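PDB 2QMI: Pbp related beta-lactamase from Pyrococcus abyssi, which probably acts as a serine peptidase of the penicillin-binding protein and beta-lactamase family, working within a self-compartmentalizing octamer. Local coordinates for residues Glu410-Cys415 against Glu427-Asp432; Arg361-Val366 against Glu406-Asp411; Trp276-Gly281 against Glu353-Tyr358. All coordinates share one frame; numbering follows the deposited sequence.

Interaction 1 of 3, residues Glu410-Cys415 against Glu427-Asp432; sequences EDFIKC and EFYIKD
Ile-413 and Phe-428 form an antiparallel hydrogen-bonded pair. Phe-428 N donates to Ile-413 O at 2.9 Å, and Ile-413 N returns a bond to Phe-428 O at 3.2 Å. Beyond Phe-412, Ile-430 N reaches Asp-411 O at 3.0 Å, so the pairing runs up to the turn that precedes strand 412-419. The two strands make a beta hairpin of the eight-stranded barrel in the octamerisation domain, and their short segments run antiparallel, at 172°. Side chains alternate between its two faces. Phe-412, Lys-414, Glu-427 and Tyr-429 share one. There CG of Phe-412 lies opposite its own backbone N (chi1 -177°), and the ring reaches across to the neighbouring strand. Its CE1 sits over one face of the Tyr-429 ring, off centre, 3.8 Å from Tyr-429 CZ. The two rings are oblique, with planes 52° apart. The same Phe-412 ring lies alongside the bent chain of Glu-427, with CZ 3.8 Å from Glu-427 CG. On the other face, Ile-413 CB packs on Phe-428 CB at 4.1 Å. Cys-415 SG comes to the edge of the Phe-428 ring, 4.3 Å from CE2, a sulfur-aromatic contact. Val-366 and strand 434-439 also pack against the Phe-428 side chain.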
loop_
_atom_site.group_PDB
_atom_site.type_symbol
_atom_site.label_atom_id
_atom_site.label_comp_id
_atom_site.label_asym_id
_atom_site.label_seq_id
_atom_site.Cartn_x
_atom_site.Cartn_y
_atom_site.Cartn_z
ATOM N N GLU A 410 32.858 8.250 30.554
ATOM C CA GLU A 410 32.123 9.461 30.187
ATOM C C GLU A 410 32.417 10.031 28.806
ATOM O O GLU A 410 31.528 10.553 28.139
ATOM C CB GLU A 410 32.401 10.567 31.216
ATOM C CG GLU A 410 31.696 10.400 32.546
ATOM C CD GLU A 410 30.198 10.564 32.433
ATOM O OE1 GLU A 410 29.754 11.529 31.761
ATOM O OE2 GLU A 410 29.458 9.740 33.024
ATOM N N ASP A 411 33.674 9.951 28.394
ATOM C CA ASP A 411 34.121 10.512 27.119
ATOM C C ASP A 411 34.612 9.450 26.153
ATOM O O ASP A 411 35.077 9.781 25.056
ATOM C CB ASP A 411 35.280 11.454 27.396
ATOM C CG ASP A 411 36.385 10.762 28.175
ATOM O OD1 ASP A 411 36.056 10.160 29.221
ATOM O OD2 ASP A 411 37.565 10.793 27.752
ATOM N N PHE A 412 34.516 8.185 26.548
ATOM C CA PHE A 412 35.029 7.109 25.707
ATOM C C PHE A 412 34.279 5.788 25.852
ATOM O O PHE A 412 34.065 5.308 26.967
ATOM C CB PHE A 412 36.505 6.894 26.062
ATOM C CG PHE A 412 37.200 5.868 25.221
ATOM C CD1 PHE A 412 37.398 6.083 23.858
ATOM C CD2 PHE A 412 37.672 4.694 25.792
ATOM C CE1 PHE A 412 38.063 5.135 23.073
ATOM C CE2 PHE A 412 38.338 3.739 25.019
ATOM C CZ PHE A 412 38.534 3.959 23.655
ATOM N N ILE A 413 33.894 5.203 24.721
ATOM C CA ILE A 413 33.212 3.914 24.704
ATOM C C ILE A 413 33.910 3.015 23.682
ATOM O O ILE A 413 33.990 3.358 22.505
ATOM C CB ILE A 413 31.721 4.041 24.294
ATOM C CG1 ILE A 413 30.969 4.903 25.310
ATOM C CG2 ILE A 413 31.080 2.650 24.206
ATOM C CD1 ILE A 413 29.550 5.209 24.905
ATOM N N LYS A 414 34.432 1.876 24.134
ATOM C CA LYS A 414 35.096 0.946 23.230
ATOM C C LYS A 414 34.187 -0.267 23.059
ATOM O O LYS A 414 33.779 -0.882 24.041
ATOM C CB LYS A 414 36.449 0.519 23.801
ATOM C CG LYS A 414 37.243 -0.396 22.889
ATOM C CD LYS A 414 38.667 -0.602 23.393
ATOM C CE LYS A 414 39.500 -1.388 22.391
ATOM N NZ LYS A 414 40.917 -1.553 22.832
ATOM N N CYS A 415 33.850 -0.591 21.816
ATOM C CA CYS A 415 32.983 -1.727 21.533
ATOM C C CYS A 415 33.695 -2.700 20.618
ATOM O O CYS A 415 34.765 -2.397 20.086
ATOM C CB CYS A 415 31.697 -1.279 20.838
ATOM S SG CYS A 415 30.773 -0.034 21.713
ATOM N N GLU A 427 35.520 2.532 18.334
ATOM C CA GLU A 427 35.748 3.487 19.419
ATOM C C GLU A 427 34.969 4.776 19.208
ATOM O O GLU A 427 34.983 5.346 18.121
ATOM C CB GLU A 427 37.236 3.825 19.559
ATOM C CG GLU A 427 38.102 2.693 20.081
ATOM C CD GLU A 427 38.795 1.918 18.972
ATOM O OE1 GLU A 427 39.567 2.530 18.198
ATOM O OE2 GLU A 427 38.576 0.690 18.880
ATOM N N PHE A 428 34.285 5.213 20.259
ATOM C CA PHE A 428 33.495 6.436 20.238
ATOM C C PHE A 428 34.189 7.469 21.123
ATOM O O PHE A 428 34.451 7.198 22.295
ATOM C CB PHE A 428 32.090 6.167 20.790
ATOM C CG PHE A 428 31.199 5.407 19.852
ATOM C CD1 PHE A 428 30.542 6.059 18.812
ATOM C CD2 PHE A 428 31.026 4.033 19.994
ATOM C CE1 PHE A 428 29.729 5.354 17.929
ATOM C CE2 PHE A 428 30.213 3.319 19.113
ATOM C CZ PHE A 428 29.565 3.982 18.081
ATOM N N TYR A 429 34.501 8.637 20.565
ATOM C CA TYR A 429 35.144 9.699 21.335
ATOM C C TYR A 429 34.157 10.854 21.520
ATOM O O TYR A 429 33.842 11.564 20.562
ATOM C CB TYR A 429 36.406 10.204 20.617
ATOM C CG TYR A 429 37.531 9.182 20.501
ATOM C CD1 TYR A 429 37.533 8.226 19.484
ATOM C CD2 TYR A 429 38.581 9.165 21.424
ATOM C CE1 TYR A 429 38.558 7.270 19.385
ATOM C CE2 TYR A 429 39.606 8.220 21.340
ATOM C CZ TYR A 429 39.589 7.275 20.316
ATOM O OH TYR A 429 40.610 6.350 20.220
ATOM N N ILE A 430 33.666 11.036 22.746
ATOM C CA ILE A 430 32.704 12.106 23.029
ATOM C C ILE A 430 33.422 13.362 23.510
ATOM O O ILE A 430 34.123 13.334 24.516
ATOM C CB ILE A 430 31.661 11.684 24.107
ATOM C CG1 ILE A 430 30.864 10.464 23.636
ATOM C CG2 ILE A 430 30.685 12.840 24.373
ATOM C CD1 ILE A 430 31.579 9.135 23.800
ATOM N N LYS A 431 33.234 14.468 22.794
ATOM C CA LYS A 431 33.893 15.724 23.139
ATOM C C LYS A 431 33.275 16.914 22.380
ATOM O O LYS A 431 32.944 16.811 21.192
ATOM C CB LYS A 431 35.397 15.569 22.839
ATOM C CG LYS A 431 36.257 16.837 22.787
ATOM C CD LYS A 431 37.702 16.458 22.396
ATOM C CE LYS A 431 38.542 17.648 21.906
ATOM N NZ LYS A 431 38.897 18.612 22.997
ATOM N N ASP A 432 33.101 18.031 23.091
ATOM C CA ASP A 432 32.528 19.264 22.534
ATOM C C ASP A 432 31.230 19.068 21.751
ATOM O O ASP A 432 31.169 19.399 20.562
ATOM C CB ASP A 432 33.559 19.959 21.645
#

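Interaction 2 of 3, residues Arg361-Val366 against Glu406-Asp411; sequences RILKKV and EVLEED
Arg-361, Lys-365 and Glu-410 form a salt-bridge network between the end of helix 355-364 and the turn that joins strands 400-408 and 412-419 of the barrel. Arg-361 approaches end-on. Its NH1 (3.0 Å) and NH2 (2.9 Å) both donate to Glu-410 OE2, and both reach the syn side of that oxygen. The oxygen lies in the guanidinium plane, and the carboxylate is turned only 23° from it. A bend in the arginine chain at chi3 (47°) and one in the glutamate chain at chi2 (-68°) bring the two groups together. Glu-410 OE1 has weaker partners, Arg-361 NH1 at 3.1 Å and Lys-365 NZ at 3.4 Å. The extended Lys-365 also makes a weak bond from NZ to the backbone Glu-410 O. Two cationic groups thus meet one carboxylate, which would be expected to keep it ionised. Next to the charges, Ile-362 sets its methyls against oxygens. Its CD1 lies 3.1 Å from Glu-410 OE2, close for a carbon and an oxygen, and its CG2 meets Glu-409 O at 3.3 Å. The apolar part is the buried Leu-363, whose CG touches Leu-408 CD2 at 4.4 Å. Ile-362 also packs on Ile-413 of strand 412-419, Leu-363 rests on Val-388 of strand 387-392, and Lys-365 leans on Ile-430 of strand 422-431.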
loop_
_atom_site.group_PDB
_atom_site.type_symbol
_atom_site.label_atom_id
_atom_site.label_comp_id
_atom_site.label_asym_id
_atom_site.label_seq_id
_atom_site.Cartn_x
_atom_site.Cartn_y
_atom_site.Cartn_z
ATOM N N ARG A 361 22.973 6.586 30.224
ATOM C CA ARG A 361 23.218 7.990 29.918
ATOM C C ARG A 361 24.379 8.151 28.944
ATOM O O ARG A 361 24.284 8.916 27.991
ATOM C CB ARG A 361 23.511 8.781 31.201
ATOM C CG ARG A 361 23.843 10.251 30.950
ATOM C CD ARG A 361 23.986 11.037 32.256
ATOM N NE ARG A 361 24.820 10.328 33.228
ATOM C CZ ARG A 361 26.139 10.194 33.137
ATOM N NH1 ARG A 361 26.795 10.732 32.122
ATOM N NH2 ARG A 361 26.802 9.499 34.055
ATOM N N ILE A 362 25.470 7.429 29.186
ATOM C CA ILE A 362 26.641 7.506 28.311
ATOM C C ILE A 362 26.334 6.978 26.906
ATOM O O ILE A 362 26.730 7.582 25.915
ATOM C CB ILE A 362 27.843 6.716 28.897
ATOM C CG1 ILE A 362 28.195 7.248 30.295
ATOM C CG2 ILE A 362 29.049 6.839 27.979
ATOM C CD1 ILE A 362 28.310 8.757 30.363
ATOM N N LEU A 363 25.626 5.855 26.822
ATOM C CA LEU A 363 25.272 5.274 25.530
ATOM C C LEU A 363 24.351 6.176 24.714
ATOM O O LEU A 363 24.430 6.191 23.481
ATOM C CB LEU A 363 24.597 3.921 25.721
ATOM C CG LEU A 363 25.502 2.798 26.230
ATOM C CD1 LEU A 363 24.645 1.599 26.649
ATOM C CD2 LEU A 363 26.507 2.410 25.138
ATOM N N LYS A 364 23.471 6.917 25.387
ATOM C CA LYS A 364 22.557 7.808 24.673
ATOM C C LYS A 364 23.325 8.827 23.847
ATOM O O LYS A 364 22.835 9.300 22.826
ATOM C CB LYS A 364 21.636 8.568 25.633
ATOM C CG LYS A 364 20.386 7.823 26.081
ATOM C CD LYS A 364 19.252 8.825 26.392
ATOM C CE LYS A 364 18.037 8.170 27.051
ATOM N NZ LYS A 364 18.264 7.873 28.496
ATOM N N LYS A 365 24.526 9.167 24.300
ATOM C CA LYS A 365 25.363 10.143 23.609
ATOM C C LYS A 365 25.890 9.655 22.255
ATOM O O LYS A 365 26.213 10.453 21.374
ATOM C CB LYS A 365 26.565 10.512 24.481
ATOM C CG LYS A 365 26.251 11.044 25.875
ATOM C CD LYS A 365 27.564 11.446 26.555
ATOM C CE LYS A 365 27.378 11.961 27.982
ATOM N NZ LYS A 365 28.716 12.265 28.594
ATOM N N VAL A 366 25.976 8.343 22.101
ATOM C CA VAL A 366 26.511 7.735 20.896
ATOM C C VAL A 366 25.522 7.561 19.744
ATOM O O VAL A 366 25.929 7.284 18.611
ATOM C CB VAL A 366 27.182 6.379 21.278
ATOM C CG1 VAL A 366 27.084 5.380 20.155
ATOM C CG2 VAL A 366 28.637 6.625 21.636
ATOM N N GLU A 406 32.787 -2.935 25.654
ATOM C CA GLU A 406 33.772 -3.642 26.464
ATOM C C GLU A 406 34.397 -2.645 27.416
ATOM O O GLU A 406 35.034 -3.030 28.395
ATOM C CB GLU A 406 34.865 -4.244 25.576
ATOM C CG GLU A 406 36.008 -4.925 26.329
ATOM C CD GLU A 406 37.246 -5.132 25.451
ATOM O OE1 GLU A 406 37.185 -5.944 24.495
ATOM O OE2 GLU A 406 38.287 -4.475 25.708
ATOM N N VAL A 407 34.223 -1.359 27.119
ATOM C CA VAL A 407 34.775 -0.302 27.960
ATOM C C VAL A 407 33.915 0.962 27.898
ATOM O O VAL A 407 33.746 1.559 26.827
ATOM C CB VAL A 407 36.228 0.056 27.534
ATOM C CG1 VAL A 407 36.790 1.150 28.446
ATOM C CG2 VAL A 407 37.120 -1.181 27.604
ATOM N N LEU A 408 33.365 1.362 29.046
ATOM C CA LEU A 408 32.539 2.566 29.110
ATOM C C LEU A 408 33.069 3.616 30.068
ATOM O O LEU A 408 33.363 3.334 31.226
ATOM C CB LEU A 408 31.108 2.241 29.522
ATOM C CG LEU A 408 30.180 1.650 28.470
ATOM C CD1 LEU A 408 30.577 0.211 28.203
ATOM C CD2 LEU A 408 28.752 1.723 28.970
ATOM N N GLU A 409 33.170 4.836 29.568
ATOM C CA GLU A 409 33.636 5.965 30.350
ATOM C C GLU A 409 32.839 7.143 29.819
ATOM O O GLU A 409 32.208 7.036 28.768
ATOM C CB GLU A 409 35.147 6.164 30.150
ATOM C CG GLU A 409 35.967 4.951 30.622
ATOM C CD GLU A 409 37.469 5.095 30.405
ATOM O OE1 GLU A 409 37.889 5.388 29.265
ATOM O OE2 GLU A 409 38.238 4.899 31.380
ATOM N N GLU A 410 32.858 8.250 30.554
ATOM C CA GLU A 410 32.123 9.461 30.187
ATOM C C GLU A 410 32.417 10.031 28.806
ATOM O O GLU A 410 31.528 10.553 28.139
ATOM C CB GLU A 410 32.401 10.567 31.216
ATOM C CG GLU A 410 31.696 10.400 32.546
ATOM C CD GLU A 410 30.198 10.564 32.433
ATOM O OE1 GLU A 410 29.754 11.529 31.761
ATOM O OE2 GLU A 410 29.458 9.740 33.024
ATOM N N ASP A 411 33.674 9.951 28.394
ATOM C CA ASP A 411 34.121 10.512 27.119
ATOM C C ASP A 411 34.612 9.450 26.153
ATOM O O ASP A 411 35.077 9.781 25.056
ATOM C CB ASP A 411 35.280 11.454 27.396
ATOM C CG ASP A 411 36.385 10.762 28.175
ATOM O OD1 ASP A 411 36.056 10.160 29.221
ATOM O OD2 ASP A 411 37.565 10.793 27.752
#

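Interaction 3 of 3, residues Trp276-Gly281 against Glu353-Tyr358; sequences WEIFGG and ELPFIY
Phe-279, Ile-278 and Pro-355 carry this apolar contact between the beta-lactamase domain and the start of the octamerisation domain. Phe-279 and Ile-278 belong to the loop between strands 272-273 and 283-284. Pro-355 is the first residue of helix 355-364, which runs on toward the barrel. Just before it, Leu-354 takes the N-cap position and separates this helix from the short helix 350-353.

Phe-279 is the main wedge. With CG opposite its own carbonyl carbon (chi1 -63°), the ring extends toward the helix start. Its CZ meets Leu-354 CD2 at 3.7 Å, and the methyl lies near the plane of the ring, at its edge. On the same rim, Phe-279 CE1 is 4.1 Å from Pro-355 CD, and CZ is 4.1 Å from Phe-356 CE1. Both approach the Phe-279 ring obliquely. Phe-294 meets Phe-279 edge-to-face, Met-339 of helix 334-345 touches both Phe-279 and Phe-356, and Phe-356 stacks on Tyr-336.

Ile-278 points at the helix and works through its CG2 branch. This methyl reaches Pro-355 CG at 4.3 Å and comes to the edge of the Phe-356 ring. It also lies over one face of the Phe-279 ring. Glu-282 accepts hydrogen bonds from the backbone N of Phe-279 and of Gly-280, consistent with a loop held by that side chain. A neighbouring subunit also reaches this place: Arg-422 of that chain bonds Ile-278 O, and its Asn-420 packs on Ile-278 and Phe-356. At the helix start itself, Ile-357 N bonds back to Leu-354 O at 2.9 Å, closing the first turn beside the proline.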
loop_
_atom_site.group_PDB
_atom_site.type_symbol
_atom_site.label_atom_id
_atom_site.label_comp_id
_atom_site.label_asym_id
_atom_site.label_seq_id
_atom_site.Cartn_x
_atom_site.Cartn_y
_atom_site.Cartn_z
ATOM N N TRP A 276 21.401 -13.804 36.347
ATOM C CA TRP A 276 21.236 -12.356 36.520
ATOM C C TRP A 276 22.301 -11.709 37.386
ATOM O O TRP A 276 22.031 -11.304 38.520
ATOM C CB TRP A 276 19.865 -12.075 37.134
ATOM C CG TRP A 276 18.742 -12.276 36.167
ATOM C CD1 TRP A 276 17.515 -12.832 36.426
ATOM C CD2 TRP A 276 18.721 -11.879 34.787
ATOM N NE1 TRP A 276 16.731 -12.803 35.286
ATOM C CE2 TRP A 276 17.449 -12.225 34.268
ATOM C CE3 TRP A 276 19.655 -11.262 33.937
ATOM C CZ2 TRP A 276 17.088 -11.978 32.936
ATOM C CZ3 TRP A 276 19.293 -11.016 32.613
ATOM C CH2 TRP A 276 18.017 -11.374 32.128
ATOM N N GLU A 277 23.505 -11.586 36.843
ATOM C CA GLU A 277 24.613 -10.994 37.579
ATOM C C GLU A 277 24.709 -9.499 37.301
ATOM O O GLU A 277 24.933 -9.070 36.157
ATOM C CB GLU A 277 25.912 -11.683 37.180
ATOM C CG GLU A 277 26.948 -11.715 38.279
ATOM C CD GLU A 277 27.885 -12.909 38.132
ATOM O OE1 GLU A 277 28.732 -13.134 39.034
ATOM O OE2 GLU A 277 27.761 -13.623 37.105
ATOM N N ILE A 278 24.540 -8.706 38.354
ATOM C CA ILE A 278 24.602 -7.264 38.222
ATOM C C ILE A 278 25.699 -6.668 39.093
ATOM O O ILE A 278 26.574 -5.963 38.597
ATOM C CB ILE A 278 23.251 -6.617 38.596
ATOM C CG1 ILE A 278 22.142 -7.193 37.709
ATOM C CG2 ILE A 278 23.338 -5.101 38.421
ATOM C CD1 ILE A 278 20.743 -6.693 38.042
ATOM N N PHE A 279 25.652 -6.961 40.389
ATOM C CA PHE A 279 26.642 -6.442 41.327
ATOM C C PHE A 279 27.730 -7.459 41.684
ATOM O O PHE A 279 28.793 -7.086 42.178
ATOM C CB PHE A 279 25.939 -5.962 42.602
ATOM C CG PHE A 279 24.993 -4.812 42.373
ATOM C CD1 PHE A 279 25.466 -3.506 42.314
ATOM C CD2 PHE A 279 23.636 -5.044 42.163
ATOM C CE1 PHE A 279 24.606 -2.447 42.047
ATOM C CE2 PHE A 279 22.761 -3.993 41.894
ATOM C CZ PHE A 279 23.246 -2.689 41.834
ATOM N N GLY A 280 27.477 -8.742 41.449
ATOM C CA GLY A 280 28.502 -9.721 41.776
ATOM C C GLY A 280 28.073 -11.171 41.807
ATOM O O GLY A 280 27.846 -11.782 40.762
ATOM N N GLY A 281 27.992 -11.741 43.003
ATOM C CA GLY A 281 27.584 -13.127 43.131
ATOM C C GLY A 281 26.182 -13.258 43.695
ATOM O O GLY A 281 25.975 -13.912 44.718
ATOM N N GLU A 353 27.300 4.949 41.091
ATOM C CA GLU A 353 27.452 3.610 41.671
ATOM C C GLU A 353 26.566 2.524 41.056
ATOM O O GLU A 353 26.844 1.335 41.217
ATOM C CB GLU A 353 27.191 3.666 43.185
ATOM C CG GLU A 353 28.104 4.623 43.952
ATOM C CD GLU A 353 29.294 3.930 44.583
ATOM O OE1 GLU A 353 29.095 3.167 45.550
ATOM O OE2 GLU A 353 30.436 4.144 44.117
ATOM N N LEU A 354 25.494 2.918 40.374
ATOM C CA LEU A 354 24.595 1.947 39.751
ATOM C C LEU A 354 24.870 1.860 38.253
ATOM O O LEU A 354 24.525 2.762 37.494
ATOM C CB LEU A 354 23.137 2.341 39.990
ATOM C CG LEU A 354 22.672 2.394 41.449
ATOM C CD1 LEU A 354 21.243 2.903 41.490
ATOM C CD2 LEU A 354 22.785 1.003 42.100
ATOM N N PRO A 355 25.485 0.755 37.810
ATOM C CA PRO A 355 25.822 0.535 36.398
ATOM C C PRO A 355 24.713 0.811 35.389
ATOM O O PRO A 355 24.948 1.490 34.389
ATOM C CB PRO A 355 26.313 -0.917 36.373
ATOM C CG PRO A 355 25.676 -1.533 37.592
ATOM C CD PRO A 355 25.782 -0.443 38.613
ATOM N N PHE A 356 23.508 0.314 35.650
ATOM C CA PHE A 356 22.411 0.531 34.720
ATOM C C PHE A 356 22.044 1.997 34.541
ATOM O O PHE A 356 21.319 2.344 33.606
ATOM C CB PHE A 356 21.157 -0.273 35.119
ATOM C CG PHE A 356 20.825 -0.234 36.596
ATOM C CD1 PHE A 356 21.192 -1.282 37.431
ATOM C CD2 PHE A 356 20.104 0.829 37.137
ATOM C CE1 PHE A 356 20.843 -1.276 38.783
ATOM C CE2 PHE A 356 19.750 0.845 38.489
ATOM C CZ PHE A 356 20.118 -0.206 39.309
ATOM N N ILE A 357 22.552 2.864 35.411
ATOM C CA ILE A 357 22.238 4.285 35.294
ATOM C C ILE A 357 23.231 5.108 34.468
ATOM O O ILE A 357 22.812 5.874 33.604
ATOM C CB ILE A 357 22.060 4.927 36.687
ATOM C CG1 ILE A 357 20.921 4.217 37.425
ATOM C CG2 ILE A 357 21.726 6.407 36.549
ATOM C CD1 ILE A 357 20.636 4.755 38.801
ATOM N N TYR A 358 24.535 4.976 34.714
ATOM C CA TYR A 358 25.492 5.749 33.919
ATOM C C TYR A 358 25.689 5.171 32.520
ATOM O O TYR A 358 25.977 5.902 31.564
ATOM C CB TYR A 358 26.850 5.881 34.622
ATOM C CG TYR A 358 27.481 4.606 35.145
ATOM C CD1 TYR A 358 27.152 4.112 36.405
ATOM C CD2 TYR A 358 28.462 3.934 34.406
ATOM C CE1 TYR A 358 27.789 2.983 36.931
ATOM C CE2 TYR A 358 29.103 2.801 34.917
ATOM C CZ TYR A 358 28.763 2.333 36.183
ATOM O OH TYR A 358 29.392 1.227 36.710
#

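Interactions 1 and 2 touch and share Glu-410 and Asp-411, and both hold the barrel: the first joins two neighbouring strands, the second fixes the end of helix 355-364 to the turn beside them. Interaction 3 uses the start of the same helix, about 15 Å from interaction 2 between centres, to join it to the beta-lactamase domain. All three are partly buried. In interaction 1 Ile-413 and Phe-428 are buried and Tyr-429 is exposed; in interaction 2 the exposed Glu-410 lies by buried Ile-362 and Leu-363. Backbone bonds and rings make interaction 1, a salt-bridge network beside an apolar contact interaction 2, apolar side chains alone interaction 3. Another subunit reaches interactions 1 and 3, but not 2.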